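Local structure of D-mandelate dehydrogenase (Rhodotorula graminis, 2W2L) at residues Gly279-Glu284 with Thr300-Ile305; Glu216-Ser221 with Glu240-Ala245; Gln42-Lys47 with Ser75-Ser80; Thr35-Phe40 with Pro68-Ile73. The protein probably catalyses the NAD-dependent interconversion of D-mandelate and its 2-keto acid, as a D-isomer specific 2-hydroxyacid dehydrogenase. One frame throughout, in Å; residues are numbered along the deposited sequence.

Contact 1: residues Gly279-Glu284 with Thr300-Ile305; sequences GLDVHE and TLTTHI. With NAD (nicotinamide-adenine-dinucleotide), chain K.
G279 and L280 pair in parallel with T300 and L301, the L280 N-H meeting T300 O at 2.7 Å and the T302 N-H meeting L280 O at 2.9 Å. Just beyond, where both strands give way to loops at the edge of the NAD pocket, D281 bridges the protein and the cofactor. Its CB lies 3.4 Å from T302 OG1. Because CG stands opposite the backbone N (chi1 -178°), the carboxylate is carried across the gap, and CG comes within 3.5 Å of H304 CA. OD1 accepts a hydrogen bond from T302 OG1 (2.6 Å) through the lone pair turned away from OD2, and it also accepts a weak bond from I305 N. OD2 faces the nicotinamide, accepting an almost straight bond (172°) from NAD N7N at 3.2 Å; it also accepts a weak bond from G306 N. Aspartate suits this place because two oxygens on a short stem can serve the loop and the carboxamide together. With alanine in this place, T302 OG1 and NAD N7N would probably lose the residue that accepts from both, and the carboxamide would be freer to turn. H304 belongs to the same pocket; V282 CG1 sits over its ring, 3.7 Å from the centroid, a CH-pi contact that suits a branched aliphatic residue. In this Rossmann-type domain strand 275-280 runs between strands 250-254 and 299-301, with helix 291-294 against L280 and L301, and helix 114-130 against D281 and T300.

Contact 2: residues Glu216-Ser221 with Glu240-Ala245; sequences ELARRS and EAFFAA
F242 carries the packing of helix 240-245 on A218 of the preceding helix. Its CG is opposite the backbone N (chi1 -170°), which swings the ring across to the other helix, and A218 CB rests over one face, 3.8 Å from the ring centroid and 14° off the normal. The same methyl is 3.7 Å from F242 O, so alanine is wedged between ring and backbone where a longer side chain would have little room. L217 CD2 comes to the ring's edge, 4.3 Å from CZ of F242. A leucine in place of F242 would probably lose the flat face on which A218 CB lies and leave a gap beside L217. F243, next along, turns from this interface to A265, L266 and A269 of helix 263-271. One turn after F242, A245 faces the neighbour again: its CB is 3.9 Å from A218 CB, a methyl-to-methyl contact, and the small size of both alanines suits the close approach of the helices. A245 O receives a CA-H...O contact from R219 CA at 3.3 Å, while the R219 side chain leads away, in the modelled conformer to a salt bridge with E215. With these small residues facing each other, the short axes approach to 8.3 Å and cross at -37°. Both helices belong to the NAD-binding domain; L217 also reaches V191 of strand 189-193, and strand 223-226 lies between the two helices in the chain.

Contact 3: residues Gln42-Lys47 with Ser75-Ser80; sequences QALREK and SHLPSS
In the flavodoxin-like N-terminal domain, the last turn of helix 37-45 lays L44 and R45 against H76, L77 and P78, on the loop that leads from helix 71-74 to strand 83-86. L44 is the buried half. Its CB is 4.0 Å from H76 CB, and its branched end runs beside that of L77, both pointing the same way, with L44 CD1 at 3.8 Å from L77 CD2. L44 CD2 also approaches P78 CD at 4.4 Å; leucine suits the spot, as its two methyls can touch both loop residues. The helix ends here in a Schellman motif: K47 leaves the helix with positive phi, and its N-H returns to L44 O. Q42 NE2 ties the same turn together by donating to E46 OE2 at 2.6 Å. On the more exposed side, R45 lies alongside H76, its long aliphatic stem suited to covering a ring. Its CG sits over one face of the imidazole, 3.6 Å from the centroid; the chain then bends at chi3 (53°), and the guanidinium plane stands at 90° to the ring with its edge at H76 CE1, 3.6 Å from R45 NH1. So close an arginine would probably make protonation of H76 less easy. The opposite face of the imidazole is met by S75 OG, which is hydrogen-bonded to D72 O.

Contact 4: residues Thr35-Phe40 with Pro68-Ile73; sequences TTHDGF and PWNADI. Unlike the reference sequence in segment 68-73: I73 (reference Leu).
Two helix N-termini of the flavodoxin-like domain meet here, H37 and F40 from the first turn of helix 37-45 packing on P68, W69 and I73 around the start of helix 71-74. T36 caps the first helix: its OG1 accepts from G39 N at 2.6 Å, nearly straight at 168°, a role suited to a short hydroxyl side chain. Next in the chain, H37 has CG opposite its backbone N (chi1 165°), which sends the imidazole over to the other segment. P68, which follows a cis peptide bond, places its CD over one ring face, 3.4 Å from H37 ND1, and its carbonyl O comes 3.0 Å from H37 CE1. Deeper in, F40 meets W69 obliquely: the planes stand at 39°, and F40 CE1 is 3.9 Å from W69 CZ2. I73, a leucine in the reference sequence, puts CD1 at the edge of the phenyl ring, 4.0 Å from F40 CD1, and the same methyl lies over one face of the indole. W69 also has partners beyond the two segments: NE1 is bonded to S66 OG and its ring meets W93 edge-to-face. No hydrogen bond crosses between the two segments, so ring and methyl packing holds them together. The polar demand of H37 is met by S66: since S66 O can only accept, ND1 probably carries the proton of this bond, and D72, itself paired with K41, would probably make a positive charge on this histidine slightly easier to bear.

From the N terminus, helix 37-45 opens contact 4 at its first turn and contact 3 at its last. The chain then passes through strand 54-57 and returns, closing contact 4 at 68-73 and contact 3 at 75-80. The two therefore cross, and they touch: L44 CD1 packs on I73 O, and L77 on W69. Together they join helix 37-45 to helix 71-74 and the loop after it. Later, and in series, contact 2 closes a loop through strand 223-226, uniting two helices of the NAD-binding domain. Contact 1 follows, closing the beta-alpha-beta unit through helix 291-294 beside the cofactor. The centres of contacts 2 and 3 are about 49 Å apart.

Contact 1: residues Gly279-Glu284 with Thr300-Ile305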
# COMPACT_ATOMS: atom_id res chain seq x y z
N GLY D 279 -9.69 6.34 -4.81
CA GLY D 279 -8.49 6.86 -4.18
C GLY D 279 -7.89 8.04 -4.91
O GLY D 279 -7.38 7.89 -6.05
N LEU D 280 -7.90 9.21 -4.29
CA LEU D 280 -7.32 10.38 -4.94
C LEU D 280 -6.10 10.98 -4.24
O LEU D 280 -6.18 11.38 -3.07
CB LEU D 280 -8.37 11.46 -5.09
CG LEU D 280 -9.73 11.11 -5.71
CD1 LEU D 280 -10.50 12.35 -5.61
CD2 LEU D 280 -9.62 10.67 -7.18
N ASP D 281 -4.98 11.03 -4.96
CA ASP D 281 -3.83 11.82 -4.54
C ASP D 281 -3.79 13.17 -5.22
O ASP D 281 -2.89 13.95 -4.95
CB ASP D 281 -2.51 11.12 -4.79
CG ASP D 281 -1.32 11.94 -4.31
OD1 ASP D 281 -1.21 12.10 -3.06
OD2 ASP D 281 -0.50 12.43 -5.15
N VAL D 282 -4.75 13.48 -6.07
CA VAL D 282 -4.84 14.82 -6.65
C VAL D 282 -6.30 15.28 -6.75
O VAL D 282 -7.21 14.47 -6.86
CB VAL D 282 -4.16 14.87 -8.02
CG1 VAL D 282 -2.66 14.67 -7.87
CG2 VAL D 282 -4.77 13.87 -8.94
N HIS D 283 -6.57 16.58 -6.70
CA HIS D 283 -7.98 16.99 -6.54
C HIS D 283 -8.31 18.06 -7.52
O HIS D 283 -7.47 18.91 -7.81
CB HIS D 283 -8.23 17.44 -5.09
CG HIS D 283 -7.90 16.39 -4.06
ND1 HIS D 283 -6.61 16.09 -3.67
CD2 HIS D 283 -8.70 15.54 -3.35
CE1 HIS D 283 -6.63 15.14 -2.75
NE2 HIS D 283 -7.88 14.79 -2.54
N GLU D 284 -9.50 18.02 -8.08
CA GLU D 284 -9.82 18.99 -9.09
C GLU D 284 -9.70 20.40 -8.59
O GLU D 284 -9.36 21.25 -9.38
CB GLU D 284 -11.23 18.81 -9.64
CG GLU D 284 -11.57 19.83 -10.77
CD GLU D 284 -12.93 19.60 -11.41
OE1 GLU D 284 -13.78 18.93 -10.78
OE2 GLU D 284 -13.16 20.09 -12.56
N THR D 300 -10.32 7.12 -0.13
CA THR D 300 -8.96 7.50 0.27
C THR D 300 -8.44 8.81 -0.36
O THR D 300 -8.34 8.92 -1.60
CB THR D 300 -8.01 6.38 -0.13
OG1 THR D 300 -8.48 5.21 0.51
CG2 THR D 300 -6.57 6.67 0.26
N LEU D 301 -8.05 9.76 0.47
CA LEU D 301 -7.61 11.04 -0.05
C LEU D 301 -6.28 11.47 0.54
O LEU D 301 -6.14 11.53 1.77
CB LEU D 301 -8.66 12.11 0.28
CG LEU D 301 -10.12 11.79 -0.10
CD1 LEU D 301 -11.03 12.57 0.76
CD2 LEU D 301 -10.34 12.09 -1.55
N THR D 302 -5.29 11.79 -0.30
CA THR D 302 -4.01 12.25 0.26
C THR D 302 -3.51 13.64 -0.25
O THR D 302 -3.86 14.07 -1.35
CB THR D 302 -2.97 11.26 -0.04
OG1 THR D 302 -3.00 11.03 -1.45
CG2 THR D 302 -3.26 9.94 0.72
N THR D 303 -2.65 14.30 0.52
CA THR D 303 -2.17 15.66 0.20
C THR D 303 -1.11 15.74 -0.94
O THR D 303 -0.03 16.30 -0.77
CB THR D 303 -1.65 16.37 1.48
OG1 THR D 303 -0.47 15.70 1.95
CG2 THR D 303 -2.74 16.40 2.61
N HIS D 304 -1.45 15.20 -2.11
CA HIS D 304 -0.57 15.24 -3.28
C HIS D 304 0.88 14.81 -2.98
O HIS D 304 1.84 15.49 -3.40
CB HIS D 304 -0.59 16.63 -3.92
CG HIS D 304 -0.18 16.66 -5.36
ND1 HIS D 304 0.59 15.67 -5.95
CD2 HIS D 304 -0.41 17.57 -6.33
CE1 HIS D 304 0.78 15.96 -7.23
NE2 HIS D 304 0.19 17.11 -7.49
N ILE D 305 1.06 13.70 -2.25
CA ILE D 305 2.39 13.26 -1.91
C ILE D 305 3.01 12.27 -2.94
O ILE D 305 4.01 11.59 -2.64
CB ILE D 305 2.47 12.72 -0.45
CG1 ILE D 305 1.50 11.56 -0.22
CG2 ILE D 305 2.16 13.84 0.61
CD1 ILE D 305 1.72 10.87 1.11
PA NAD K . 5.09 10.11 -19.37
O1A NAD K . 5.67 11.46 -19.52
O2A NAD K . 5.89 9.16 -20.24
O5B NAD K . 3.49 10.18 -19.60
C5B NAD K . 2.85 10.42 -20.84
C4B NAD K . 2.20 9.10 -21.30
O4B NAD K . 0.79 9.18 -21.40
C3B NAD K . 2.73 8.67 -22.67
O3B NAD K . 2.97 7.28 -22.71
C2B NAD K . 1.60 8.98 -23.61
O2B NAD K . 1.56 8.01 -24.63
C1B NAD K . 0.35 9.02 -22.73
N9A NAD K . -0.47 10.20 -23.07
C8A NAD K . 0.04 11.40 -23.54
N7A NAD K . -0.98 12.26 -23.75
C5A NAD K . -2.14 11.63 -23.42
C6A NAD K . -3.45 12.08 -23.46
N6A NAD K . -3.73 13.20 -24.13
N1A NAD K . -4.46 11.21 -23.09
C2A NAD K . -4.16 9.92 -22.67
N3A NAD K . -2.84 9.49 -22.63
C4A NAD K . -1.84 10.33 -23.00
O3 NAD K . 5.00 9.65 -17.82
PN NAD K . 4.45 10.56 -16.58
O1N NAD K . 5.13 9.91 -15.45
O2N NAD K . 4.71 12.02 -16.79
O5D NAD K . 2.85 10.37 -16.39
C5D NAD K . 1.97 11.46 -16.59
C4D NAD K . 1.20 11.91 -15.34
O4D NAD K . 1.86 11.67 -14.09
C3D NAD K . 1.00 13.41 -15.43
O3D NAD K . -0.35 13.82 -15.27
C2D NAD K . 1.73 13.95 -14.23
O2D NAD K . 1.22 15.21 -13.82
C1D NAD K . 1.59 12.79 -13.24
N1N NAD K . 2.43 13.01 -12.03
C2N NAD K . 1.88 12.90 -10.77
C3N NAD K . 2.66 13.11 -9.61
C7N NAD K . 2.06 13.07 -8.22
O7N NAD K . 2.68 13.87 -7.23
N7N NAD K . 0.98 12.31 -7.96
C4N NAD K . 4.00 13.47 -9.75
C5N NAD K . 4.56 13.60 -11.02
C6N NAD K . 3.76 13.38 -12.15

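Contact 2: residues Glu216-Ser221 with Glu240-Ala245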
# COMPACT_ATOMS: atom_id res chain seq x y z
N GLU D 216 -14.02 1.11 -23.42
CA GLU D 216 -13.67 -0.30 -23.42
C GLU D 216 -12.89 -0.58 -22.21
O GLU D 216 -13.10 -1.59 -21.56
CB GLU D 216 -12.86 -0.69 -24.64
CG GLU D 216 -13.76 -1.06 -25.77
CD GLU D 216 -13.26 -0.63 -27.11
OE1 GLU D 216 -12.18 -0.00 -27.17
OE2 GLU D 216 -13.95 -0.92 -28.10
N LEU D 217 -11.98 0.34 -21.91
CA LEU D 217 -11.14 0.20 -20.77
C LEU D 217 -11.98 0.22 -19.50
O LEU D 217 -11.82 -0.64 -18.67
CB LEU D 217 -10.10 1.32 -20.71
CG LEU D 217 -9.27 1.07 -19.45
CD1 LEU D 217 -7.85 0.54 -19.83
CD2 LEU D 217 -9.20 2.23 -18.57
N ALA D 218 -12.86 1.21 -19.36
CA ALA D 218 -13.80 1.27 -18.25
C ALA D 218 -14.54 -0.06 -18.06
O ALA D 218 -14.56 -0.63 -16.96
CB ALA D 218 -14.79 2.41 -18.45
N ARG D 219 -15.11 -0.59 -19.14
CA ARG D 219 -15.94 -1.81 -19.11
C ARG D 219 -15.21 -3.01 -18.49
O ARG D 219 -15.82 -3.83 -17.79
CB ARG D 219 -16.39 -2.12 -20.56
CG ARG D 219 -17.58 -3.07 -20.75
CD ARG D 219 -18.08 -3.08 -22.23
NE ARG D 219 -17.17 -3.75 -23.18
CZ ARG D 219 -16.68 -3.21 -24.30
NH1 ARG D 219 -16.97 -1.96 -24.65
NH2 ARG D 219 -15.89 -3.92 -25.10
N ARG D 220 -13.91 -3.09 -18.77
CA ARG D 220 -13.08 -4.25 -18.43
C ARG D 220 -12.49 -4.20 -17.02
O ARG D 220 -11.97 -5.19 -16.53
CB ARG D 220 -11.92 -4.29 -19.41
CG ARG D 220 -12.26 -4.60 -20.90
CD ARG D 220 -12.62 -6.08 -21.15
NE ARG D 220 -11.49 -6.98 -20.93
CZ ARG D 220 -10.52 -7.22 -21.83
NH1 ARG D 220 -10.53 -6.60 -23.02
NH2 ARG D 220 -9.52 -8.08 -21.54
N SER D 221 -12.55 -3.04 -16.37
CA SER D 221 -11.75 -2.76 -15.19
C SER D 221 -12.38 -3.07 -13.83
O SER D 221 -13.54 -2.90 -13.65
CB SER D 221 -11.38 -1.29 -15.23
OG SER D 221 -10.43 -1.08 -16.23
N GLU D 240 -18.97 11.38 -16.69
CA GLU D 240 -20.16 10.55 -16.54
C GLU D 240 -20.21 9.37 -17.51
O GLU D 240 -20.50 8.24 -17.11
CB GLU D 240 -21.39 11.35 -16.85
CG GLU D 240 -21.81 12.38 -15.90
CD GLU D 240 -23.21 12.86 -16.32
OE1 GLU D 240 -23.84 12.16 -17.16
OE2 GLU D 240 -23.68 13.93 -15.83
N ALA D 241 -20.02 9.64 -18.80
CA ALA D 241 -19.96 8.56 -19.77
C ALA D 241 -18.99 7.45 -19.30
O ALA D 241 -19.34 6.27 -19.36
CB ALA D 241 -19.57 9.08 -21.21
N PHE D 242 -17.81 7.83 -18.79
CA PHE D 242 -16.82 6.88 -18.28
C PHE D 242 -17.32 6.08 -17.05
O PHE D 242 -17.14 4.87 -16.99
CB PHE D 242 -15.50 7.58 -17.98
CG PHE D 242 -14.37 6.64 -17.68
CD1 PHE D 242 -13.51 6.23 -18.70
CD2 PHE D 242 -14.17 6.16 -16.38
CE1 PHE D 242 -12.48 5.38 -18.42
CE2 PHE D 242 -13.13 5.28 -16.11
CZ PHE D 242 -12.29 4.90 -17.13
N PHE D 243 -17.98 6.71 -16.09
CA PHE D 243 -18.44 5.98 -14.95
C PHE D 243 -19.64 5.13 -15.30
O PHE D 243 -19.88 4.06 -14.72
CB PHE D 243 -18.72 6.94 -13.80
CG PHE D 243 -17.46 7.58 -13.24
CD1 PHE D 243 -16.49 6.82 -12.61
CD2 PHE D 243 -17.27 8.95 -13.32
CE1 PHE D 243 -15.31 7.41 -12.08
CE2 PHE D 243 -16.10 9.57 -12.78
CZ PHE D 243 -15.12 8.80 -12.17
N ALA D 244 -20.41 5.56 -16.29
CA ALA D 244 -21.52 4.75 -16.72
C ALA D 244 -21.00 3.46 -17.35
O ALA D 244 -21.64 2.43 -17.25
CB ALA D 244 -22.44 5.53 -17.71
N ALA D 245 -19.86 3.50 -18.01
CA ALA D 245 -19.36 2.30 -18.66
C ALA D 245 -18.66 1.34 -17.72
O ALA D 245 -18.37 0.23 -18.15
CB ALA D 245 -18.44 2.62 -19.86

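Contact 3: residues Gln42-Lys47 with Ser75-Ser80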
# COMPACT_ATOMS: atom_id res chain seq x y z
N GLN D 42 7.80 43.83 -11.53
CA GLN D 42 8.38 45.13 -11.35
C GLN D 42 9.92 45.06 -11.38
O GLN D 42 10.55 45.74 -12.18
CB GLN D 42 7.89 45.73 -10.05
CG GLN D 42 8.01 47.22 -10.07
CD GLN D 42 7.51 47.78 -11.38
OE1 GLN D 42 6.57 47.22 -12.02
NE2 GLN D 42 8.14 48.87 -11.81
N ALA D 43 10.48 44.23 -10.48
CA ALA D 43 11.89 43.83 -10.45
C ALA D 43 12.51 43.55 -11.82
O ALA D 43 13.57 44.07 -12.13
CB ALA D 43 12.04 42.60 -9.56
N LEU D 44 11.86 42.70 -12.62
CA LEU D 44 12.33 42.44 -13.98
C LEU D 44 12.33 43.71 -14.87
O LEU D 44 13.30 43.95 -15.59
CB LEU D 44 11.54 41.30 -14.63
CG LEU D 44 11.80 39.83 -14.22
CD1 LEU D 44 10.76 38.94 -14.86
CD2 LEU D 44 13.21 39.27 -14.54
N ARG D 45 11.27 44.52 -14.81
CA ARG D 45 11.17 45.78 -15.56
C ARG D 45 12.27 46.79 -15.17
O ARG D 45 12.66 47.61 -15.97
CB ARG D 45 9.79 46.44 -15.36
CG ARG D 45 8.67 45.83 -16.15
CD ARG D 45 7.27 46.40 -15.78
NE ARG D 45 7.20 47.87 -15.85
CZ ARG D 45 7.12 48.59 -16.98
NH1 ARG D 45 7.09 48.01 -18.20
NH2 ARG D 45 7.08 49.92 -16.89
N GLU D 46 12.74 46.72 -13.93
CA GLU D 46 13.74 47.64 -13.42
C GLU D 46 15.18 47.13 -13.60
O GLU D 46 16.12 47.76 -13.11
CB GLU D 46 13.48 47.89 -11.93
CG GLU D 46 12.76 49.20 -11.64
CD GLU D 46 11.72 49.10 -10.51
OE1 GLU D 46 12.08 48.79 -9.35
OE2 GLU D 46 10.52 49.33 -10.80
N LYS D 47 15.35 46.00 -14.28
CA LYS D 47 16.66 45.35 -14.46
C LYS D 47 17.33 45.06 -13.12
O LYS D 47 18.58 45.18 -13.00
CB LYS D 47 17.63 46.15 -15.38
CG LYS D 47 17.05 46.76 -16.65
CD LYS D 47 17.17 45.80 -17.84
CE LYS D 47 18.47 45.97 -18.71
NZ LYS D 47 19.64 45.09 -18.31
N SER D 75 7.53 38.78 -20.84
CA SER D 75 7.87 39.85 -21.77
C SER D 75 8.95 40.76 -21.15
O SER D 75 9.41 41.71 -21.77
CB SER D 75 6.62 40.64 -22.17
OG SER D 75 6.18 41.45 -21.09
N HIS D 76 9.36 40.46 -19.94
CA HIS D 76 10.22 41.38 -19.21
C HIS D 76 11.57 40.76 -18.84
O HIS D 76 12.43 41.44 -18.33
CB HIS D 76 9.50 41.92 -17.98
CG HIS D 76 8.31 42.75 -18.31
ND1 HIS D 76 8.42 44.01 -18.87
CD2 HIS D 76 6.98 42.51 -18.16
CE1 HIS D 76 7.20 44.50 -19.06
NE2 HIS D 76 6.32 43.62 -18.64
N LEU D 77 11.74 39.48 -19.13
CA LEU D 77 12.99 38.77 -18.88
C LEU D 77 14.10 39.39 -19.69
O LEU D 77 13.86 39.80 -20.84
CB LEU D 77 12.86 37.33 -19.31
CG LEU D 77 11.89 36.59 -18.43
CD1 LEU D 77 11.52 35.29 -19.13
CD2 LEU D 77 12.52 36.41 -17.03
N PRO D 78 15.34 39.37 -19.16
CA PRO D 78 16.38 40.01 -19.93
C PRO D 78 16.67 39.10 -21.11
O PRO D 78 16.52 37.90 -20.97
CB PRO D 78 17.57 40.02 -18.97
CG PRO D 78 17.12 39.45 -17.71
CD PRO D 78 15.86 38.70 -17.96
N SER D 79 17.07 39.66 -22.24
CA SER D 79 17.31 38.91 -23.48
C SER D 79 18.60 38.12 -23.49
O SER D 79 18.88 37.34 -24.45
CB SER D 79 17.28 39.85 -24.68
OG SER D 79 15.94 40.27 -24.93
N SER D 80 19.39 38.33 -22.44
CA SER D 80 20.53 37.50 -22.18
C SER D 80 20.11 36.06 -21.80
O SER D 80 20.90 35.13 -21.92
CB SER D 80 21.39 38.11 -21.06
OG SER D 80 20.60 38.42 -19.91

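Contact 4: residues Thr35-Phe40 with Pro68-Ile73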
# COMPACT_ATOMS: atom_id res chain seq x y z
N THR D 35 8.46 38.04 -3.61
CA THR D 35 7.45 38.59 -2.72
C THR D 35 6.08 38.34 -3.37
O THR D 35 5.37 37.43 -2.96
CB THR D 35 7.70 40.09 -2.49
OG1 THR D 35 7.92 40.74 -3.75
CG2 THR D 35 8.93 40.30 -1.57
N THR D 36 5.77 39.09 -4.42
CA THR D 36 4.48 39.00 -5.09
C THR D 36 4.76 38.64 -6.55
O THR D 36 5.90 38.81 -7.02
CB THR D 36 3.66 40.36 -5.01
OG1 THR D 36 3.54 40.96 -6.31
CG2 THR D 36 4.30 41.43 -4.05
N HIS D 37 3.75 38.16 -7.28
CA HIS D 37 3.90 38.04 -8.75
C HIS D 37 4.21 39.43 -9.32
O HIS D 37 5.20 39.59 -10.05
CB HIS D 37 2.67 37.40 -9.41
CG HIS D 37 2.62 37.59 -10.91
ND1 HIS D 37 3.08 36.64 -11.79
CD2 HIS D 37 2.11 38.59 -11.67
CE1 HIS D 37 2.89 37.05 -13.03
NE2 HIS D 37 2.32 38.24 -12.99
N ASP D 38 3.39 40.43 -8.96
CA ASP D 38 3.56 41.80 -9.43
C ASP D 38 4.92 42.40 -9.01
O ASP D 38 5.61 43.02 -9.81
CB ASP D 38 2.36 42.71 -9.06
CG ASP D 38 1.09 42.44 -9.94
OD1 ASP D 38 1.20 42.02 -11.13
OD2 ASP D 38 -0.04 42.64 -9.44
N GLY D 39 5.32 42.19 -7.77
CA GLY D 39 6.63 42.68 -7.34
C GLY D 39 7.78 42.14 -8.18
O GLY D 39 8.74 42.85 -8.44
N PHE D 40 7.67 40.88 -8.60
CA PHE D 40 8.72 40.26 -9.40
C PHE D 40 8.70 40.80 -10.83
O PHE D 40 9.74 40.96 -11.46
CB PHE D 40 8.63 38.73 -9.34
CG PHE D 40 9.63 38.01 -10.22
CD1 PHE D 40 9.20 37.25 -11.31
CD2 PHE D 40 11.00 38.03 -9.92
CE1 PHE D 40 10.11 36.59 -12.08
CE2 PHE D 40 11.92 37.35 -10.68
CZ PHE D 40 11.49 36.64 -11.76
N PRO D 68 1.60 33.60 -12.07
CA PRO D 68 1.94 32.67 -13.19
C PRO D 68 3.11 33.14 -14.06
O PRO D 68 3.33 34.33 -14.20
CB PRO D 68 0.66 32.64 -14.04
CG PRO D 68 -0.06 33.96 -13.73
CD PRO D 68 0.52 34.54 -12.42
N TRP D 69 3.85 32.21 -14.65
CA TRP D 69 4.81 32.56 -15.70
C TRP D 69 4.05 32.65 -17.05
O TRP D 69 4.17 31.79 -17.94
CB TRP D 69 6.02 31.59 -15.70
CG TRP D 69 7.09 31.95 -14.62
CD1 TRP D 69 6.94 31.95 -13.25
CD2 TRP D 69 8.45 32.35 -14.86
NE1 TRP D 69 8.11 32.33 -12.63
CE2 TRP D 69 9.05 32.59 -13.58
CE3 TRP D 69 9.23 32.51 -16.01
CZ2 TRP D 69 10.37 32.99 -13.45
CZ3 TRP D 69 10.55 32.91 -15.88
CH2 TRP D 69 11.11 33.13 -14.60
N ASN D 70 3.25 33.71 -17.18
CA ASN D 70 2.41 33.95 -18.37
C ASN D 70 3.18 34.86 -19.35
O ASN D 70 4.25 35.39 -18.99
CB ASN D 70 1.08 34.59 -17.96
CG ASN D 70 1.27 35.87 -17.15
OD1 ASN D 70 0.37 36.34 -16.47
ND2 ASN D 70 2.47 36.43 -17.21
N ALA D 71 2.67 35.03 -20.56
CA ALA D 71 3.32 35.93 -21.55
C ALA D 71 3.76 37.28 -21.00
O ALA D 71 4.87 37.75 -21.31
CB ALA D 71 2.43 36.14 -22.79
N ASP D 72 2.89 37.89 -20.20
CA ASP D 72 3.10 39.23 -19.73
C ASP D 72 4.38 39.39 -18.89
O ASP D 72 5.19 40.31 -19.19
CB ASP D 72 1.86 39.72 -19.02
CG ASP D 72 2.10 41.00 -18.24
OD1 ASP D 72 2.70 41.99 -18.75
OD2 ASP D 72 1.67 41.00 -17.06
N ILE D 73 4.57 38.53 -17.88
CA ILE D 73 5.84 38.46 -17.12
C ILE D 73 7.01 38.01 -17.98
O ILE D 73 8.11 38.52 -17.84
CB ILE D 73 5.69 37.66 -15.81
CG1 ILE D 73 6.92 36.84 -15.45
CG2 ILE D 73 4.50 36.76 -15.88
CD1 ILE D 73 6.72 35.96 -14.23